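Local coordinates for protein putative polyketide synthase (Brevibacillus brevis, PDB 5HU7) that probably removes water from beta-hydroxyacyl chains held on an acyl carrier protein, acting as a dehydratase domain of a trans-AT polyketide synthase, at residues A[206-211]-A[287-292]; A[214-219]-A[257-262]; A[221-226]-A[274-279]. One frame throughout, in Å; residues are numbered along the deposited sequence.

Interaction 1 (A[206-211]-A[287-292])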
loop_
_atom_site.group_PDB
_atom_site.type_symbol
_atom_site.label_atom_id
_atom_site.label_comp_id
_atom_site.label_asym_id
_atom_site.label_seq_id
_atom_site.Cartn_x
_atom_site.Cartn_y
_atom_site.Cartn_z
ATOM N N LEU A 206 -16.362 5.806 -3.693
ATOM C CA LEU A 206 -16.891 6.787 -2.756
ATOM C C LEU A 206 -18.169 6.401 -2.014
ATOM O O LEU A 206 -18.929 5.546 -2.449
ATOM C CB LEU A 206 -17.137 8.087 -3.520
ATOM C CG LEU A 206 -15.920 8.638 -4.296
ATOM C CD1 LEU A 206 -16.208 10.029 -4.877
ATOM C CD2 LEU A 206 -14.663 8.619 -3.423
ATOM N N VAL A 207 -18.334 6.981 -0.837
ATOM C CA VAL A 207 -19.543 6.924 -0.038
ATOM C C VAL A 207 -20.111 8.365 -0.044
ATOM O O VAL A 207 -21.262 8.576 -0.434
ATOM C CB VAL A 207 -19.286 6.358 1.388
ATOM C CG1 VAL A 207 -20.450 6.643 2.338
ATOM C CG2 VAL A 207 -19.016 4.856 1.316
ATOM N N PHE A 208 -19.252 9.348 0.342
ATOM C CA PHE A 208 -19.567 10.768 0.345
ATOM C C PHE A 208 -19.246 11.354 -1.002
ATOM O O PHE A 208 -18.110 11.227 -1.476
ATOM C CB PHE A 208 -18.742 11.529 1.370
ATOM C CG PHE A 208 -19.035 11.185 2.806
ATOM C CD1 PHE A 208 -20.094 11.779 3.474
ATOM C CD2 PHE A 208 -18.209 10.333 3.513
ATOM C CE1 PHE A 208 -20.340 11.483 4.798
ATOM C CE2 PHE A 208 -18.480 10.012 4.834
ATOM C CZ PHE A 208 -19.535 10.589 5.465
ATOM N N HIS A 209 -20.228 12.046 -1.600
ATOM C CA HIS A 209 -20.090 12.664 -2.894
ATOM C C HIS A 209 -19.185 13.897 -2.721
ATOM O O HIS A 209 -19.300 14.586 -1.703
ATOM C CB HIS A 209 -21.477 13.077 -3.397
ATOM C CG HIS A 209 -21.522 13.492 -4.821
ATOM N ND1 HIS A 209 -21.160 14.772 -5.207
ATOM C CD2 HIS A 209 -21.878 12.787 -5.915
ATOM C CE1 HIS A 209 -21.258 14.783 -6.531
ATOM N NE2 HIS A 209 -21.789 13.647 -6.985
ATOM N N PRO A 210 -18.306 14.230 -3.702
ATOM C CA PRO A 210 -17.430 15.396 -3.527
ATOM C C PRO A 210 -18.125 16.761 -3.474
ATOM O O PRO A 210 -17.483 17.729 -3.071
ATOM C CB PRO A 210 -16.481 15.290 -4.731
ATOM C CG PRO A 210 -17.216 14.521 -5.722
ATOM C CD PRO A 210 -17.991 13.525 -4.959
ATOM N N SER A 211 -19.405 16.855 -3.880
ATOM C CA SER A 211 -20.154 18.116 -3.907
ATOM C C SER A 211 -21.206 18.244 -2.808
ATOM O O SER A 211 -21.860 19.277 -2.750
ATOM C CB SER A 211 -20.840 18.259 -5.258
ATOM O OG SER A 211 -19.969 17.916 -6.323
ATOM N N ILE A 287 -32.344 5.422 4.865
ATOM C CA ILE A 287 -31.163 6.200 5.251
ATOM C C ILE A 287 -29.882 5.391 5.006
ATOM O O ILE A 287 -29.788 4.227 5.410
ATOM C CB ILE A 287 -31.279 6.665 6.734
ATOM C CG1 ILE A 287 -32.441 7.635 6.873
ATOM C CG2 ILE A 287 -29.971 7.307 7.217
ATOM C CD1 ILE A 287 -32.943 7.820 8.202
ATOM N N GLY A 288 -28.935 6.018 4.329
ATOM C CA GLY A 288 -27.629 5.446 4.056
ATOM C C GLY A 288 -26.553 5.985 4.978
ATOM O O GLY A 288 -25.566 5.299 5.216
ATOM N N ILE A 289 -26.701 7.259 5.445
ATOM C CA ILE A 289 -25.739 7.930 6.314
ATOM C C ILE A 289 -26.468 8.821 7.325
ATOM O O ILE A 289 -27.302 9.643 6.960
ATOM C CB ILE A 289 -24.728 8.804 5.512
ATOM C CG1 ILE A 289 -23.975 8.009 4.411
ATOM C CG2 ILE A 289 -23.725 9.465 6.475
ATOM C CD1 ILE A 289 -23.422 8.849 3.322
ATOM N N ARG A 290 -26.091 8.710 8.584
ATOM C CA ARG A 290 -26.629 9.521 9.664
ATOM C C ARG A 290 -25.450 10.204 10.375
ATOM O O ARG A 290 -24.498 9.532 10.731
ATOM C CB ARG A 290 -27.425 8.654 10.617
ATOM C CG ARG A 290 -27.695 9.288 11.972
ATOM C CD ARG A 290 -28.558 8.406 12.823
ATOM N NE ARG A 290 -29.934 8.355 12.342
ATOM C CZ ARG A 290 -30.901 7.620 12.884
ATOM N NH1 ARG A 290 -30.645 6.823 13.918
ATOM N NH2 ARG A 290 -32.131 7.656 12.380
ATOM N N MET A 291 -25.523 11.533 10.563
ATOM C CA MET A 291 -24.515 12.333 11.227
ATOM C C MET A 291 -25.214 12.937 12.413
ATOM O O MET A 291 -26.250 13.574 12.248
ATOM C CB MET A 291 -23.997 13.449 10.321
ATOM C CG MET A 291 -23.305 12.934 9.085
ATOM S SD MET A 291 -22.970 14.218 7.896
ATOM C CE MET A 291 -21.650 15.021 8.674
ATOM N N ARG A 292 -24.727 12.658 13.604
ATOM C CA ARG A 292 -25.305 13.173 14.826
ATOM C C ARG A 292 -24.272 14.029 15.543
ATOM O O ARG A 292 -23.121 13.630 15.657
ATOM C CB ARG A 292 -25.798 12.013 15.717
ATOM C CG ARG A 292 -27.011 11.255 15.130
ATOM C CD ARG A 292 -28.287 12.109 15.190
ATOM N NE ARG A 292 -29.542 11.461 14.779
ATOM C CZ ARG A 292 -30.226 10.563 15.495
ATOM N NH1 ARG A 292 -31.361 10.058 15.022
ATOM N NH2 ARG A 292 -29.768 10.146 16.674
#

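Interaction 2 (A[214-219]-A[257-262])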
loop_
_atom_site.group_PDB
_atom_site.type_symbol
_atom_site.label_atom_id
_atom_site.label_comp_id
_atom_site.label_asym_id
_atom_site.label_seq_id
_atom_site.Cartn_x
_atom_site.Cartn_y
_atom_site.Cartn_z
ATOM N N GLU A 214 -21.164 21.461 -0.586
ATOM C CA GLU A 214 -21.539 22.691 -1.295
ATOM C C GLU A 214 -23.085 22.869 -1.328
ATOM O O GLU A 214 -23.557 23.977 -1.617
ATOM C CB GLU A 214 -20.962 22.746 -2.743
ATOM C CG GLU A 214 -19.536 22.230 -2.934
ATOM C CD GLU A 214 -18.493 22.645 -1.911
ATOM O OE1 GLU A 214 -18.170 23.854 -1.851
ATOM O OE2 GLU A 214 -17.948 21.752 -1.221
ATOM N N SER A 215 -23.850 21.774 -1.068
ATOM C CA SER A 215 -25.308 21.750 -1.049
ATOM C C SER A 215 -25.876 21.856 0.354
ATOM O O SER A 215 -26.910 22.487 0.546
ATOM C CB SER A 215 -25.805 20.449 -1.665
ATOM O OG SER A 215 -25.264 20.264 -2.963
ATOM N N LEU A 216 -25.254 21.180 1.306
ATOM C CA LEU A 216 -25.683 21.144 2.691
ATOM C C LEU A 216 -25.427 22.441 3.417
ATOM O O LEU A 216 -26.300 22.915 4.130
ATOM C CB LEU A 216 -24.977 19.990 3.421
ATOM C CG LEU A 216 -25.433 18.571 3.041
ATOM C CD1 LEU A 216 -24.634 17.524 3.802
ATOM C CD2 LEU A 216 -26.889 18.370 3.310
ATOM N N LEU A 217 -24.253 23.019 3.247
ATOM C CA LEU A 217 -23.902 24.278 3.912
ATOM C C LEU A 217 -24.958 25.393 3.706
ATOM O O LEU A 217 -25.511 25.836 4.706
ATOM C CB LEU A 217 -22.488 24.724 3.495
ATOM C CG LEU A 217 -21.992 26.059 4.076
ATOM C CD1 LEU A 217 -22.147 26.103 5.624
ATOM C CD2 LEU A 217 -20.548 26.286 3.677
ATOM N N PRO A 218 -25.361 25.788 2.477
ATOM C CA PRO A 218 -26.440 26.799 2.356
ATOM C C PRO A 218 -27.756 26.372 3.023
ATOM O O PRO A 218 -28.493 27.206 3.547
ATOM C CB PRO A 218 -26.607 26.987 0.834
ATOM C CG PRO A 218 -25.888 25.869 0.193
ATOM C CD PRO A 218 -24.832 25.401 1.154
ATOM N N SER A 219 -28.014 25.048 3.041
ATOM C CA SER A 219 -29.199 24.446 3.659
ATOM C C SER A 219 -29.148 24.530 5.189
ATOM O O SER A 219 -30.199 24.711 5.808
ATOM C CB SER A 219 -29.350 22.986 3.224
ATOM O OG SER A 219 -29.280 22.824 1.814
ATOM N N LYS A 257 -30.498 11.077 -2.349
ATOM C CA LYS A 257 -31.441 11.944 -3.043
ATOM C C LYS A 257 -31.994 13.035 -2.136
ATOM O O LYS A 257 -32.412 14.064 -2.643
ATOM C CB LYS A 257 -32.559 11.098 -3.641
ATOM C CG LYS A 257 -32.061 9.986 -4.567
ATOM C CD LYS A 257 -31.049 10.451 -5.631
ATOM C CE LYS A 257 -31.085 9.628 -6.904
ATOM N NZ LYS A 257 -30.738 8.200 -6.674
ATOM N N TYR A 258 -31.923 12.857 -0.807
ATOM C CA TYR A 258 -32.414 13.832 0.159
ATOM C C TYR A 258 -31.536 13.904 1.355
ATOM O O TYR A 258 -30.967 12.890 1.772
ATOM C CB TYR A 258 -33.800 13.430 0.709
ATOM C CG TYR A 258 -34.926 13.472 -0.302
ATOM C CD1 TYR A 258 -35.190 12.387 -1.125
ATOM C CD2 TYR A 258 -35.753 14.579 -0.399
ATOM C CE1 TYR A 258 -36.209 12.424 -2.060
ATOM C CE2 TYR A 258 -36.778 14.629 -1.334
ATOM C CZ TYR A 258 -37.016 13.540 -2.153
ATOM O OH TYR A 258 -38.019 13.560 -3.094
ATOM N N ALA A 259 -31.560 15.074 2.003
ATOM C CA ALA A 259 -30.898 15.306 3.277
ATOM C C ALA A 259 -31.917 15.945 4.215
ATOM O O ALA A 259 -32.513 16.954 3.866
ATOM C CB ALA A 259 -29.698 16.233 3.096
ATOM N N LEU A 260 -32.183 15.316 5.348
ATOM C CA LEU A 260 -33.060 15.860 6.377
ATOM C C LEU A 260 -32.131 16.471 7.409
ATOM O O LEU A 260 -31.270 15.768 7.899
ATOM C CB LEU A 260 -33.915 14.776 7.017
ATOM C CG LEU A 260 -34.854 15.235 8.154
ATOM C CD1 LEU A 260 -35.915 16.158 7.653
ATOM C CD2 LEU A 260 -35.490 14.066 8.809
ATOM N N ILE A 261 -32.253 17.775 7.684
ATOM C CA ILE A 261 -31.371 18.463 8.616
ATOM C C ILE A 261 -32.223 18.998 9.747
ATOM O O ILE A 261 -33.259 19.613 9.503
ATOM C CB ILE A 261 -30.588 19.621 7.927
ATOM C CG1 ILE A 261 -29.776 19.137 6.698
ATOM C CG2 ILE A 261 -29.656 20.313 8.924
ATOM C CD1 ILE A 261 -29.617 20.199 5.649
ATOM N N ARG A 262 -31.750 18.795 10.980
ATOM C CA ARG A 262 -32.407 19.222 12.211
ATOM C C ARG A 262 -31.335 19.725 13.171
ATOM O O ARG A 262 -30.143 19.448 12.992
ATOM C CB ARG A 262 -33.056 17.999 12.911
ATOM C CG ARG A 262 -34.206 17.304 12.182
ATOM C CD ARG A 262 -34.709 16.167 13.064
ATOM N NE ARG A 262 -35.707 15.279 12.440
ATOM C CZ ARG A 262 -37.017 15.509 12.347
ATOM N NH1 ARG A 262 -37.533 16.652 12.798
ATOM N NH2 ARG A 262 -37.822 14.608 11.783
#

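Interaction 3 (A[221-226]-A[274-279])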
loop_
_atom_site.group_PDB
_atom_site.type_symbol
_atom_site.label_atom_id
_atom_site.label_comp_id
_atom_site.label_asym_id
_atom_site.label_seq_id
_atom_site.Cartn_x
_atom_site.Cartn_y
_atom_site.Cartn_z
ATOM N N ARG A 221 -27.389 26.827 6.848
ATOM C CA ARG A 221 -27.505 28.272 7.077
ATOM C C ARG A 221 -28.966 28.726 7.010
ATOM O O ARG A 221 -29.371 29.598 7.775
ATOM C CB ARG A 221 -26.669 29.058 6.060
ATOM C CG ARG A 221 -25.187 28.926 6.295
ATOM C CD ARG A 221 -24.432 29.447 5.094
ATOM N NE ARG A 221 -22.986 29.483 5.313
ATOM C CZ ARG A 221 -22.096 29.812 4.381
ATOM N NH1 ARG A 221 -22.493 30.138 3.155
ATOM N NH2 ARG A 221 -20.799 29.817 4.667
ATOM N N TYR A 222 -29.755 28.115 6.112
ATOM C CA TYR A 222 -31.184 28.401 5.984
ATOM C C TYR A 222 -31.940 27.949 7.246
ATOM O O TYR A 222 -32.861 28.635 7.687
ATOM C CB TYR A 222 -31.765 27.757 4.703
ATOM C CG TYR A 222 -33.258 27.919 4.568
ATOM C CD1 TYR A 222 -33.864 29.157 4.758
ATOM C CD2 TYR A 222 -34.073 26.832 4.284
ATOM C CE1 TYR A 222 -35.248 29.298 4.716
ATOM C CE2 TYR A 222 -35.461 26.963 4.231
ATOM C CZ TYR A 222 -36.043 28.205 4.425
ATOM O OH TYR A 222 -37.405 28.392 4.360
ATOM N N LEU A 223 -31.547 26.812 7.835
ATOM C CA LEU A 223 -32.166 26.340 9.081
ATOM C C LEU A 223 -31.790 27.293 10.239
ATOM O O LEU A 223 -32.671 27.764 10.970
ATOM C CB LEU A 223 -31.697 24.899 9.403
ATOM C CG LEU A 223 -32.230 24.266 10.698
ATOM C CD1 LEU A 223 -33.763 24.264 10.755
ATOM C CD2 LEU A 223 -31.684 22.865 10.878
ATOM N N ILE A 224 -30.476 27.584 10.366
ATOM C CA ILE A 224 -29.903 28.458 11.400
ATOM C C ILE A 224 -30.512 29.872 11.383
ATOM O O ILE A 224 -30.913 30.346 12.449
ATOM C CB ILE A 224 -28.343 28.471 11.313
ATOM C CG1 ILE A 224 -27.773 27.091 11.751
ATOM C CG2 ILE A 224 -27.743 29.603 12.170
ATOM C CD1 ILE A 224 -26.359 26.798 11.272
ATOM N N THR A 225 -30.608 30.532 10.198
ATOM C CA THR A 225 -31.182 31.896 10.095
ATOM C C THR A 225 -32.699 31.997 10.404
ATOM O O THR A 225 -33.141 33.042 10.885
ATOM C CB THR A 225 -30.887 32.538 8.721
ATOM O OG1 THR A 225 -31.380 31.695 7.672
ATOM C CG2 THR A 225 -29.399 32.858 8.532
ATOM N N GLU A 226 -33.487 30.946 10.114
ATOM C CA GLU A 226 -34.931 30.975 10.371
ATOM C C GLU A 226 -35.225 30.809 11.878
ATOM O O GLU A 226 -36.179 31.411 12.381
ATOM C CB GLU A 226 -35.671 29.924 9.513
ATOM C CG GLU A 226 -37.055 30.360 9.051
ATOM C CD GLU A 226 -38.129 30.471 10.123
ATOM O OE1 GLU A 226 -38.166 29.606 11.029
ATOM O OE2 GLU A 226 -38.945 31.419 10.048
ATOM N N ALA A 274 -23.842 26.119 16.548
ATOM C CA ALA A 274 -24.988 25.367 16.003
ATOM C C ALA A 274 -24.682 23.876 15.786
ATOM O O ALA A 274 -23.839 23.570 14.938
ATOM C CB ALA A 274 -25.424 25.983 14.691
ATOM N N THR A 275 -25.309 22.952 16.591
ATOM C CA THR A 275 -25.080 21.513 16.431
ATOM C C THR A 275 -26.239 20.848 15.679
ATOM O O THR A 275 -27.395 21.025 16.050
ATOM C CB THR A 275 -24.767 20.889 17.784
ATOM O OG1 THR A 275 -23.641 21.581 18.332
ATOM C CG2 THR A 275 -24.419 19.443 17.675
ATOM N N LEU A 276 -25.914 20.042 14.659
ATOM C CA LEU A 276 -26.923 19.439 13.805
ATOM C C LEU A 276 -26.912 17.935 13.716
ATOM O O LEU A 276 -25.874 17.292 13.882
ATOM C CB LEU A 276 -26.762 19.982 12.375
ATOM C CG LEU A 276 -26.684 21.483 12.245
ATOM C CD1 LEU A 276 -26.346 21.866 10.869
ATOM C CD2 LEU A 276 -28.017 22.140 12.653
ATOM N N ASP A 277 -28.082 17.389 13.369
ATOM C CA ASP A 277 -28.288 15.998 13.023
ATOM C C ASP A 277 -28.675 16.006 11.528
ATOM O O ASP A 277 -29.536 16.793 11.135
ATOM C CB ASP A 277 -29.387 15.376 13.854
ATOM C CG ASP A 277 -29.062 15.217 15.330
ATOM O OD1 ASP A 277 -27.868 15.441 15.720
ATOM O OD2 ASP A 277 -29.965 14.783 16.089
ATOM N N ILE A 278 -27.977 15.198 10.702
ATOM C CA ILE A 278 -28.199 15.108 9.271
ATOM C C ILE A 278 -28.411 13.659 8.904
ATOM O O ILE A 278 -27.555 12.826 9.198
ATOM C CB ILE A 278 -27.019 15.717 8.470
ATOM C CG1 ILE A 278 -26.781 17.168 8.890
ATOM C CG2 ILE A 278 -27.273 15.649 6.950
ATOM C CD1 ILE A 278 -25.615 17.857 8.205
ATOM N N GLU A 279 -29.521 13.373 8.213
ATOM C CA GLU A 279 -29.835 12.055 7.688
ATOM C C GLU A 279 -29.885 12.166 6.169
ATOM O O GLU A 279 -30.567 13.044 5.640
ATOM C CB GLU A 279 -31.159 11.540 8.255
ATOM C CG GLU A 279 -30.942 10.949 9.631
ATOM C CD GLU A 279 -32.093 11.053 10.604
ATOM O OE1 GLU A 279 -32.648 12.161 10.761
ATOM O OE2 GLU A 279 -32.413 10.037 11.251
#

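Interaction 1 (A[206-211]-A[287-292])
Ile289 meets Val207 and Phe208 with a different branch for each. Its CD1 methyl lies 3.8 Å from Val207 CG1, while its CG2 lies 4.3 Å from Phe208 CE1, a looser touch that falls obliquely on the ring. The first torsion of Ile289 explains the split: CG1 stands beside the backbone N (chi1 -55°), carrying CD1 toward Val207, and CG2 stands beside the carbonyl carbon, which leaves it for the phenyl ring. Within the loop, Val207 holds CG1 anti to its own backbone N, and the two branched side chains meet at a slant. The CA-CB bond of Phe208 aims neither at the strand nor away from it, yet the side chain reaches far enough for CE1 to touch Ile289.

The dehydratase is a double hotdog, and here the loop between helices 200-203 and 212-227 rests on strand 287-298, which falls in the C-terminal of the two hotdog-related halves. Leu247 of strand 241-249 touches both Phe208 and Ile289, and Leu56 of helix 52-65 also packs on the phenyl ring, so apolar residues suit this buried place. The loop backbone is tied to that same helix, because Glu57 OE1 accepts from the N atoms of both Val207 and Phe208. On the strand side, Gly288 and Ile289 form a classic beta bulge opposite Leu280, where the chain turns a corner.

Further along the loop, His209 prepares the entry into helix 212-227. Its ND1 accepts a capping bond from Ser211 N at 3.0 Å, fairly straight at 160°, with the donor tilted 16° out of the ring plane. NE2 is bonded to Pro196 O, and with both nitrogens engaged the imidazole's rotation is fixed.

Interaction 2 (A[214-219]-A[257-262])
Leu216 reaches the strand with one methyl, CD2, which packs against Ala259 CB at 3.5 Å and against Ile261 CD1 at 4.0 Å. Its CB sets off neither toward nor away from the strand; the branched end does the reaching. Ile261 sends CD1 toward the helix by holding CG1 beside its backbone N (chi1 -56°), and the same methyl also touches Ser219 CB, 3.7 Å away. The small Ala259 lets a leucine methyl come close over the strand, whereas Ile261, longer by a CG1-CD1 arm, reaches the helix two residues on.

In the hotdog fold a curved antiparallel sheet wraps around a long central helix, and helix 212-227 appears to be that helix here. Its segment 214-219 runs along strand 258-262 at 34°, with the axes 10.4 Å apart. Val191 of strand 188-193 also touches Ser219, and Leu280 of strand 276-281 touches Ala259.

The polar interaction stays within the helix. Ser219 OG donates to Ser215 O at 2.7 Å; a serine suits a buried helix face because its hydroxyl can turn back onto the preceding turn, leaving CB for the isoleucine. Pro218, having no N-H, leaves the helix kinked beside it.

Interaction 3 (A[221-226]-A[274-279])
A partly buried apolar contact joins the later half of helix 212-227 to strand 276-281 and the loop residue Ala274 just before it, through two pairs: Ile224 with Ala274 and Leu223 with Leu276. Ile224 CD1 lies 3.6 Å from Ala274 CB, and CG1 follows at 3.9 Å, so the long branch of the isoleucine lies against one methyl; alanine's small side chain suits the approach of the helix to this loop residue. Further in, Leu223 CD2 and Leu276 CD2 meet at 4.1 Å, the two side chains sliding past each other in opposite directions. Leu223 holds CG opposite its backbone N (chi1 179°), extending the branched end toward the sheet, where Phe263 of the neighbouring strand touches both leucines.

Away from the two apolar pairs, a threonine suits its place because its hydroxyl is satisfied within the helix: Arg221 O accepts from Thr225 N and Thr225 OG1, each at 2.9 Å, from opposite faces of the carbonyl plane. Leu223, buried against the sheet, and Ile224, at its margin over Ala274, fit the central helix of a hotdog fold, whose apolar side packs on the curved sheet.

Interactions 1 and 2 are wholly buried, whereas interaction 3 is only partly so and lies farthest from the chain's centre. Interactions 2 and 3 share helix 212-227, with centres about 9 Å apart, and meet where Ile261 CG2 packs on Leu223 CD2 at 3.8 Å. Interaction 1 uses the loop feeding that helix. Strand 276-281 lies between strands 258-263 and 287-298: probable backbone hydrogen bonds link Leu260 N to Glu279 O and Met291 N to Ile278 O. All three contacts are apolar across their segments. Charge gathers elsewhere on the strands, where Arg290 NH2 forms a 2.6 Å salt bridge to Glu279 OE2, joining interactions 1 and 3.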